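Local coordinates for protein CRISPR-associated endonuclease C2c1 (Alicyclobacillus acidoterrestris, PDB 5U31) that acts as an RNA-guided CRISPR endonuclease of the Cas12b family, using a guide RNA to recognise PAM-flanked target DNA and a RuvC domain to cleave it, at residues Gln273-Ala278 with His337-Lys342; Arg295-Ser300 with Phe358-Ala363. The protein carries 3 engineered substitutions. All blocks are in the same frame, centred on the assembly; numbering follows the deposited sequence.

Interaction 1. Residues Gln273-Ala278 with His337-Lys342; sequences QDMKEA and HDLFAK. With nucleotides of chain B.
Lys342 reaches Asp274 through bends at chi2 (89°) and chi3, which curl the lysine chain from helix 337-343 toward helix 262-277. The axes of the two segments stay 11.8 Å apart and run at 122°, so long side chains have to bridge the gap. NZ of Lys342 donates to OD2 of Asp274 at 3.1 Å in a salt bridge, approaching from above the carboxylate, 51° out of its plane. OD1 of the same aspartate is hydrogen-bonded to the hydroxyl of Tyr348, so each oxygen has its own partner. Alongside, Met275, present as selenomethionine, runs antiparallel to the lysine chain, its CG 3.8 Å from CE of Lys342. A bend at chi3 swings the methyl onto the backbone of the second helix, with CE 3.7 Å from CA of Leu339. SE meets CD2 of Leu339 at 4.0 Å, the two side chains set roughly perpendicular. At the start of the second segment, the one N-H at His337 ND1 is shared: it points nearly straight, in the ring plane, to OD1 of Asp338 (3.2 Å) and is more bent toward O2' of G110 of chain B (2.8 Å). C4' of U111 of chain B lies over one ring face, and His337 NE2 is hydrogen-bonded to Asp320. Carboxylates facing both ring nitrogens would be consistent with a protonated imidazole. The chemistry thus divides: an ion pair flanked by selenomethionine joins two helices of the REC1 domain, while the histidine N-H meets a ribose hydroxyl, a sugar group that DNA lacks.

Interaction 2. Residues Arg295-Ser300 with Phe358-Ala363; sequences RALRGS and FLTRYA. With nucleotides of chain C; nucleotides of chain B.
Leu297 drives its CD1 methyl against helix 358-374, coming within 3.4 Å of the backbone O of Leu359 and 3.6 Å of CB of the same residue. Ala363 CB borders this methyl one helical turn further on, at 4.4 Å, and Leu297 also packs on Val292. Beside it, CG2 of Thr360 lies 4.1 Å from OG of Ser300, while the threonine hydroxyl bonds back to Ser357 O. In the next shell, Leu297 O is gripped twice, by Ser300 N and by Ser300 OG, the latter in the carbonyl plane on a lone pair at 2.9 Å. The backbone bond closes a type II turn, with Gly299 at positive phi (72°), and the hydroxyl adds a second grip. The turns send the arginines toward nucleic acid: NH1 and NH2 of Arg298 both donate to OP1 of DT4 of chain C, and its NE is held by Asp859 O. Arg295 NH2 donates almost straight (170°) to OP1 of G103 of chain B at 2.7 Å, with OP1 of DT4 of chain C over one guanidinium face. Overall these are two overlapping beta turns, type I from Arg295 to Arg298 and type II from Leu297 to Ser300, leading into helix 300-308 of the REC1 domain, with Gly299 at the N-cap position and arginines binding phosphates, a sequence-independent contact.

How the interactions relate
Interaction 1 lies at the surface and interaction 2 is largely buried, yet both belong to the REC1 domain, and their centres are 14 Å apart. Their segments alternate along the chain, and the two contacts touch: Leu339 CD1 packs 3.6 Å from Leu297 CD2, and Phe340 CE1 is 3.6 Å from Ser300 CB. Helix 337-343 links them: Lys342 and Leu339 meet helix 262-277, while Leu339 and Phe340 pack on the 295-300 turns. Chemistry follows place. The outer contact combines an ion pair with selenomethionine packing on Leu339, whereas the inner one is apolar across the segments. Nucleic acid is also met differently, through a ribose hydroxyl in interaction 1 and phosphates in interaction 2.

Interaction 1. Residues Gln273-Ala278 with His337-Lys342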
loop_
_atom_site.group_PDB
_atom_site.type_symbol
_atom_site.label_atom_id
_atom_site.label_comp_id
_atom_site.label_asym_id
_atom_site.label_seq_id
_atom_site.Cartn_x
_atom_site.Cartn_y
_atom_site.Cartn_z
ATOM N N GLN A 273 17.842 11.225 28.950
ATOM C CA GLN A 273 19.025 12.067 28.849
ATOM C C GLN A 273 20.274 11.376 29.375
ATOM O O GLN A 273 21.385 11.763 28.994
ATOM C CB GLN A 273 18.809 13.389 29.593
ATOM C CG GLN A 273 19.767 14.483 29.155
ATOM C CD GLN A 273 19.191 15.870 29.329
ATOM O OE1 GLN A 273 18.931 16.311 30.449
ATOM N NE2 GLN A 273 18.982 16.568 28.214
ATOM N N ASP A 274 20.117 10.370 30.236
ATOM C CA ASP A 274 21.251 9.536 30.622
ATOM C C ASP A 274 21.889 8.907 29.390
ATOM O O ASP A 274 23.088 9.074 29.136
ATOM C CB ASP A 274 20.789 8.455 31.605
ATOM C CG ASP A 274 21.942 7.753 32.305
ATOM O OD1 ASP A 274 21.856 7.572 33.538
ATOM O OD2 ASP A 274 22.931 7.382 31.636
HETATM N N MSE A 275 21.091 8.197 28.601
HETATM C CA MSE A 275 21.594 7.503 27.423
HETATM C C MSE A 275 21.959 8.494 26.321
HETATM O O MSE A 275 22.788 8.198 25.461
HETATM C CB MSE A 275 20.558 6.489 26.929
HETATM C CG MSE A 275 20.138 5.499 28.014
HETATM SE SE MSE A 275 18.483 4.524 27.655
HETATM C CE MSE A 275 19.207 3.053 26.603
ATOM N N LYS A 276 21.345 9.678 26.365
ATOM C CA LYS A 276 21.671 10.726 25.401
ATOM C C LYS A 276 23.120 11.183 25.559
ATOM O O LYS A 276 23.850 11.327 24.572
ATOM C CB LYS A 276 20.699 11.897 25.568
ATOM C CG LYS A 276 20.674 12.926 24.446
ATOM C CD LYS A 276 19.705 14.052 24.816
ATOM C CE LYS A 276 19.163 14.795 23.601
ATOM N NZ LYS A 276 20.084 15.852 23.102
ATOM N N GLU A 277 23.561 11.400 26.804
ATOM C CA GLU A 277 24.942 11.817 27.041
ATOM C C GLU A 277 25.917 10.658 26.872
ATOM O O GLU A 277 27.001 10.831 26.303
ATOM C CB GLU A 277 25.086 12.406 28.442
ATOM C CG GLU A 277 24.319 13.687 28.692
ATOM C CD GLU A 277 24.349 14.082 30.155
ATOM O OE1 GLU A 277 24.575 13.190 31.002
ATOM O OE2 GLU A 277 24.155 15.277 30.461
ATOM N N ALA A 278 25.562 9.474 27.370
ATOM C CA ALA A 278 26.452 8.320 27.351
ATOM C C ALA A 278 26.467 7.593 26.012
ATOM O O ALA A 278 26.980 6.470 25.947
ATOM C CB ALA A 278 26.071 7.343 28.466
ATOM N N HIS A 337 18.843 -4.120 23.727
ATOM C CA HIS A 337 19.583 -4.643 24.872
ATOM C C HIS A 337 19.964 -3.523 25.831
ATOM O O HIS A 337 19.771 -3.644 27.047
ATOM C CB HIS A 337 20.832 -5.395 24.400
ATOM C CG HIS A 337 21.785 -5.756 25.502
ATOM N ND1 HIS A 337 22.859 -4.963 25.847
ATOM C CD2 HIS A 337 21.837 -6.833 26.322
ATOM C CE1 HIS A 337 23.525 -5.531 26.836
ATOM N NE2 HIS A 337 22.926 -6.667 27.144
ATOM N N ASP A 338 20.484 -2.417 25.296
ATOM C CA ASP A 338 20.980 -1.340 26.147
ATOM C C ASP A 338 19.872 -0.716 26.978
ATOM O O ASP A 338 20.122 -0.270 28.105
ATOM C CB ASP A 338 21.674 -0.283 25.293
ATOM C CG ASP A 338 22.853 -0.845 24.531
ATOM O OD1 ASP A 338 22.953 -2.087 24.437
ATOM O OD2 ASP A 338 23.684 -0.054 24.040
ATOM N N LEU A 339 18.649 -0.675 26.450
ATOM C CA LEU A 339 17.532 -0.155 27.228
ATOM C C LEU A 339 17.244 -1.052 28.423
ATOM O O LEU A 339 17.027 -0.570 29.540
ATOM C CB LEU A 339 16.294 -0.022 26.342
ATOM C CG LEU A 339 15.445 1.239 26.513
ATOM C CD1 LEU A 339 14.000 0.956 26.124
ATOM C CD2 LEU A 339 15.546 1.794 27.927
ATOM N N PHE A 340 17.238 -2.365 28.206
ATOM C CA PHE A 340 17.009 -3.280 29.313
ATOM C C PHE A 340 18.216 -3.347 30.241
ATOM O O PHE A 340 18.060 -3.581 31.445
ATOM C CB PHE A 340 16.656 -4.659 28.769
ATOM C CG PHE A 340 15.350 -4.700 28.034
ATOM C CD1 PHE A 340 14.197 -4.200 28.615
ATOM C CD2 PHE A 340 15.274 -5.235 26.759
ATOM C CE1 PHE A 340 12.990 -4.241 27.939
ATOM C CE2 PHE A 340 14.076 -5.276 26.079
ATOM C CZ PHE A 340 12.933 -4.780 26.671
ATOM N N ALA A 341 19.419 -3.129 29.707
ATOM C CA ALA A 341 20.601 -3.082 30.559
ATOM C C ALA A 341 20.530 -1.908 31.524
ATOM O O ALA A 341 20.895 -2.036 32.699
ATOM C CB ALA A 341 21.863 -2.998 29.702
ATOM N N LYS A 342 20.055 -0.755 31.049
ATOM C CA LYS A 342 19.933 0.411 31.913
ATOM C C LYS A 342 18.674 0.353 32.774
ATOM O O LYS A 342 18.639 0.964 33.849
ATOM C CB LYS A 342 19.953 1.691 31.072
ATOM C CG LYS A 342 20.204 2.961 31.882
ATOM C CD LYS A 342 21.685 3.294 32.027
ATOM C CE LYS A 342 22.256 3.864 30.737
ATOM N NZ LYS A 342 23.627 4.420 30.930
ATOM P P G B 110 30.934 -1.930 22.190
ATOM O OP1 G B 110 31.965 -2.172 23.233
ATOM O OP2 G B 110 31.142 -2.427 20.806
ATOM O "O5'" G B 110 29.544 -2.520 22.700
ATOM C "C5'" G B 110 28.897 -1.960 23.833
ATOM C "C4'" G B 110 27.432 -2.314 23.881
ATOM O "O4'" G B 110 26.723 -1.706 22.773
ATOM C "C3'" G B 110 27.100 -3.787 23.754
ATOM O "O3'" G B 110 27.315 -4.506 24.949
ATOM C "C2'" G B 110 25.644 -3.757 23.307
ATOM O "O2'" G B 110 24.779 -3.503 24.404
ATOM C "C1'" G B 110 25.640 -2.533 22.389
ATOM N N9 G B 110 25.792 -2.919 20.974
ATOM C C8 G B 110 26.913 -2.886 20.178
ATOM N N7 G B 110 26.687 -3.316 18.963
ATOM C C5 G B 110 25.341 -3.655 18.961
ATOM C C6 G B 110 24.519 -4.175 17.929
ATOM O O6 G B 110 24.831 -4.455 16.765
ATOM N N1 G B 110 23.214 -4.371 18.372
ATOM C C2 G B 110 22.756 -4.097 19.639
ATOM N N2 G B 110 21.462 -4.347 19.881
ATOM N N3 G B 110 23.511 -3.609 20.604
ATOM C C4 G B 110 24.780 -3.417 20.195
ATOM P P U B 111 27.946 -5.977 24.877
ATOM O OP1 U B 111 28.659 -6.253 26.151
ATOM O OP2 U B 111 28.653 -6.090 23.575
ATOM O "O5'" U B 111 26.676 -6.928 24.791
ATOM C "C5'" U B 111 26.319 -7.545 23.569
ATOM C "C4'" U B 111 24.829 -7.720 23.461
ATOM O "O4'" U B 111 24.296 -6.771 22.497
ATOM C "C3'" U B 111 24.366 -9.071 22.944
ATOM O "O3'" U B 111 24.345 -10.078 23.937
ATOM C "C2'" U B 111 23.001 -8.746 22.359
ATOM O "O2'" U B 111 22.042 -8.574 23.392
ATOM C "C1'" U B 111 23.276 -7.381 21.735
ATOM N N1 U B 111 23.758 -7.498 20.338
ATOM C C2 U B 111 22.889 -7.967 19.369
ATOM O O2 U B 111 21.738 -8.300 19.603
ATOM N N3 U B 111 23.420 -8.041 18.103
ATOM C C4 U B 111 24.697 -7.700 17.705
ATOM O O4 U B 111 25.020 -7.821 16.522
ATOM C C5 U B 111 25.534 -7.223 18.762
ATOM C C6 U B 111 25.046 -7.139 20.006
#

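Interaction 2. Residues Arg295-Ser300 with Phe358-Ala363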
loop_
_atom_site.group_PDB
_atom_site.type_symbol
_atom_site.label_atom_id
_atom_site.label_comp_id
_atom_site.label_asym_id
_atom_site.label_seq_id
_atom_site.Cartn_x
_atom_site.Cartn_y
_atom_site.Cartn_z
ATOM N N ARG A 295 9.548 0.428 19.950
ATOM C CA ARG A 295 10.460 -0.469 19.248
ATOM C C ARG A 295 11.571 -0.965 20.166
ATOM O O ARG A 295 11.924 -2.149 20.142
ATOM C CB ARG A 295 11.038 0.247 18.028
ATOM C CG ARG A 295 12.339 -0.315 17.508
ATOM C CD ARG A 295 12.645 0.256 16.134
ATOM N NE ARG A 295 11.740 -0.281 15.123
ATOM C CZ ARG A 295 11.969 -0.232 13.818
ATOM N NH1 ARG A 295 13.075 0.334 13.360
ATOM N NH2 ARG A 295 11.096 -0.758 12.971
ATOM N N ALA A 296 12.131 -0.075 20.988
ATOM C CA ALA A 296 13.191 -0.485 21.900
ATOM C C ALA A 296 12.659 -1.368 23.019
ATOM O O ALA A 296 13.389 -2.222 23.534
ATOM C CB ALA A 296 13.893 0.744 22.473
ATOM N N LEU A 297 11.394 -1.191 23.398
ATOM C CA LEU A 297 10.761 -2.002 24.428
ATOM C C LEU A 297 10.125 -3.272 23.874
ATOM O O LEU A 297 9.283 -3.872 24.550
ATOM C CB LEU A 297 9.707 -1.182 25.173
ATOM C CG LEU A 297 10.209 -0.091 26.116
ATOM C CD1 LEU A 297 9.042 0.730 26.631
ATOM C CD2 LEU A 297 10.976 -0.712 27.269
ATOM N N ARG A 298 10.496 -3.688 22.665
ATOM C CA ARG A 298 9.884 -4.874 22.082
ATOM C C ARG A 298 10.214 -6.100 22.925
ATOM O O ARG A 298 11.379 -6.361 23.239
ATOM C CB ARG A 298 10.352 -5.074 20.639
ATOM C CG ARG A 298 9.474 -6.048 19.858
ATOM C CD ARG A 298 9.974 -6.288 18.444
ATOM N NE ARG A 298 9.987 -5.067 17.646
ATOM C CZ ARG A 298 11.093 -4.451 17.245
ATOM N NH1 ARG A 298 11.012 -3.340 16.529
ATOM N NH2 ARG A 298 12.281 -4.949 17.558
ATOM N N GLY A 299 9.177 -6.845 23.300
ATOM C CA GLY A 299 9.370 -7.985 24.173
ATOM C C GLY A 299 9.698 -7.635 25.606
ATOM O O GLY A 299 10.289 -8.455 26.312
ATOM N N SER A 300 9.337 -6.431 26.055
ATOM C CA SER A 300 9.568 -6.047 27.444
ATOM C C SER A 300 8.633 -6.765 28.406
ATOM O O SER A 300 8.932 -6.839 29.601
ATOM C CB SER A 300 9.401 -4.540 27.609
ATOM O OG SER A 300 8.101 -4.144 27.208
ATOM N N PHE A 358 3.848 0.914 32.528
ATOM C CA PHE A 358 4.059 2.354 32.434
ATOM C C PHE A 358 4.967 2.714 31.266
ATOM O O PHE A 358 4.731 3.713 30.576
ATOM C CB PHE A 358 4.647 2.884 33.740
ATOM C CG PHE A 358 5.267 4.243 33.610
ATOM C CD1 PHE A 358 4.478 5.377 33.633
ATOM C CD2 PHE A 358 6.638 4.384 33.461
ATOM C CE1 PHE A 358 5.042 6.630 33.512
ATOM C CE2 PHE A 358 7.207 5.635 33.337
ATOM C CZ PHE A 358 6.408 6.761 33.363
ATOM N N LEU A 359 6.022 1.928 31.039
ATOM C CA LEU A 359 6.984 2.277 29.999
ATOM C C LEU A 359 6.377 2.178 28.604
ATOM O O LEU A 359 6.707 2.992 27.733
ATOM C CB LEU A 359 8.227 1.397 30.122
ATOM C CG LEU A 359 9.159 1.839 31.253
ATOM C CD1 LEU A 359 10.173 0.757 31.620
ATOM C CD2 LEU A 359 9.860 3.137 30.863
ATOM N N THR A 360 5.483 1.212 28.368
ATOM C CA THR A 360 4.806 1.157 27.074
ATOM C C THR A 360 3.802 2.294 26.931
ATOM O O THR A 360 3.636 2.845 25.836
ATOM C CB THR A 360 4.110 -0.192 26.879
ATOM O OG1 THR A 360 3.081 -0.353 27.863
ATOM C CG2 THR A 360 5.106 -1.332 26.991
ATOM N N ARG A 361 3.116 2.654 28.020
ATOM C CA ARG A 361 2.247 3.827 27.995
ATOM C C ARG A 361 3.037 5.081 27.644
ATOM O O ARG A 361 2.633 5.863 26.775
ATOM C CB ARG A 361 1.550 4.013 29.344
ATOM C CG ARG A 361 0.442 3.025 29.677
ATOM C CD ARG A 361 -0.223 3.452 30.980
ATOM N NE ARG A 361 -0.694 2.325 31.777
ATOM C CZ ARG A 361 -1.079 2.424 33.046
ATOM N NH1 ARG A 361 -1.042 3.601 33.660
ATOM N NH2 ARG A 361 -1.496 1.350 33.703
ATOM N N TYR A 362 4.169 5.294 28.320
ATOM C CA TYR A 362 4.971 6.481 28.054
ATOM C C TYR A 362 5.589 6.453 26.663
ATOM O O TYR A 362 5.907 7.516 26.119
ATOM C CB TYR A 362 6.060 6.640 29.121
ATOM C CG TYR A 362 6.717 8.003 29.096
ATOM C CD1 TYR A 362 6.075 9.115 29.627
ATOM C CD2 TYR A 362 7.969 8.181 28.526
ATOM C CE1 TYR A 362 6.666 10.367 29.596
ATOM C CE2 TYR A 362 8.568 9.429 28.490
ATOM C CZ TYR A 362 7.913 10.517 29.027
ATOM O OH TYR A 362 8.508 11.757 28.990
ATOM N N ALA A 363 5.750 5.268 26.069
ATOM C CA ALA A 363 6.262 5.190 24.705
ATOM C C ALA A 363 5.234 5.684 23.695
ATOM O O ALA A 363 5.603 6.272 22.672
ATOM C CB ALA A 363 6.692 3.759 24.383
ATOM P P DT C 4 14.966 -3.314 15.815
ATOM O OP1 DT C 4 13.545 -2.911 15.778
ATOM O OP2 DT C 4 15.777 -3.255 14.576
ATOM O "O5'" DT C 4 15.728 -2.483 16.950
ATOM C "C5'" DT C 4 15.233 -2.496 18.285
ATOM C "C4'" DT C 4 16.154 -1.728 19.214
ATOM O "O4'" DT C 4 17.423 -2.415 19.311
ATOM C "C3'" DT C 4 16.507 -0.324 18.754
ATOM O "O3'" DT C 4 15.497 0.595 19.177
ATOM C "C2'" DT C 4 17.825 -0.079 19.477
ATOM C "C1'" DT C 4 18.468 -1.469 19.463
ATOM N N1 DT C 4 19.461 -1.658 18.357
ATOM C C2 DT C 4 20.732 -1.166 18.512
ATOM O O2 DT C 4 21.105 -0.584 19.516
ATOM N N3 DT C 4 21.563 -1.382 17.447
ATOM C C4 DT C 4 21.256 -2.024 16.264
ATOM O O4 DT C 4 22.078 -2.167 15.363
ATOM C C5 DT C 4 19.905 -2.515 16.161
ATOM C C7 DT C 4 19.455 -3.228 14.922
ATOM C C6 DT C 4 19.080 -2.311 17.200
ATOM P P DT C 5 15.292 1.993 18.410
ATOM O OP1 DT C 5 14.060 2.619 18.928
ATOM O OP2 DT C 5 15.434 1.745 16.960
ATOM O "O5'" DT C 5 16.515 2.885 18.908
ATOM C "C5'" DT C 5 16.574 3.327 20.257
ATOM C "C4'" DT C 5 17.817 4.164 20.476
ATOM O "O4'" DT C 5 18.985 3.317 20.404
ATOM C "C3'" DT C 5 18.056 5.220 19.419
ATOM O "O3'" DT C 5 17.323 6.385 19.722
ATOM C "C2'" DT C 5 19.555 5.454 19.541
ATOM C "C1'" DT C 5 20.068 4.048 19.849
ATOM N N1 DT C 5 20.575 3.321 18.652
ATOM C C2 DT C 5 21.905 3.418 18.322
ATOM O O2 DT C 5 22.704 4.076 18.960
ATOM N N3 DT C 5 22.272 2.711 17.208
ATOM C C4 DT C 5 21.455 1.933 16.408
ATOM O O4 DT C 5 21.876 1.336 15.422
ATOM C C5 DT C 5 20.071 1.876 16.809
ATOM C C7 DT C 5 19.091 1.064 16.017
ATOM C C6 DT C 5 19.702 2.563 17.899
ATOM P P G B 103 10.870 0.141 9.152
ATOM O OP1 G B 103 11.279 -0.672 10.325
ATOM O OP2 G B 103 11.633 1.373 8.833
ATOM O "O5'" G B 103 10.875 -0.826 7.894
ATOM C "C5'" G B 103 12.090 -1.275 7.336
ATOM C "C4'" G B 103 12.037 -1.244 5.837
ATOM O "O4'" G B 103 11.357 -0.046 5.386
ATOM C "C3'" G B 103 13.384 -1.189 5.157
ATOM O "O3'" G B 103 13.960 -2.466 5.056
ATOM C "C2'" G B 103 13.067 -0.541 3.818
ATOM O "O2'" G B 103 12.506 -1.491 2.926
ATOM C "C1'" G B 103 11.976 0.449 4.218
ATOM N N9 G B 103 12.502 1.795 4.521
ATOM C C8 G B 103 12.305 2.457 5.710
ATOM N N7 G B 103 12.843 3.640 5.735
ATOM C C5 G B 103 13.428 3.777 4.486
ATOM C C6 G B 103 14.157 4.869 3.953
ATOM O O6 G B 103 14.429 5.949 4.497
ATOM N N1 G B 103 14.579 4.607 2.654
ATOM C C2 G B 103 14.326 3.446 1.968
ATOM N N2 G B 103 14.815 3.384 0.725
ATOM N N3 G B 103 13.645 2.423 2.456
ATOM C C4 G B 103 13.226 2.650 3.718
#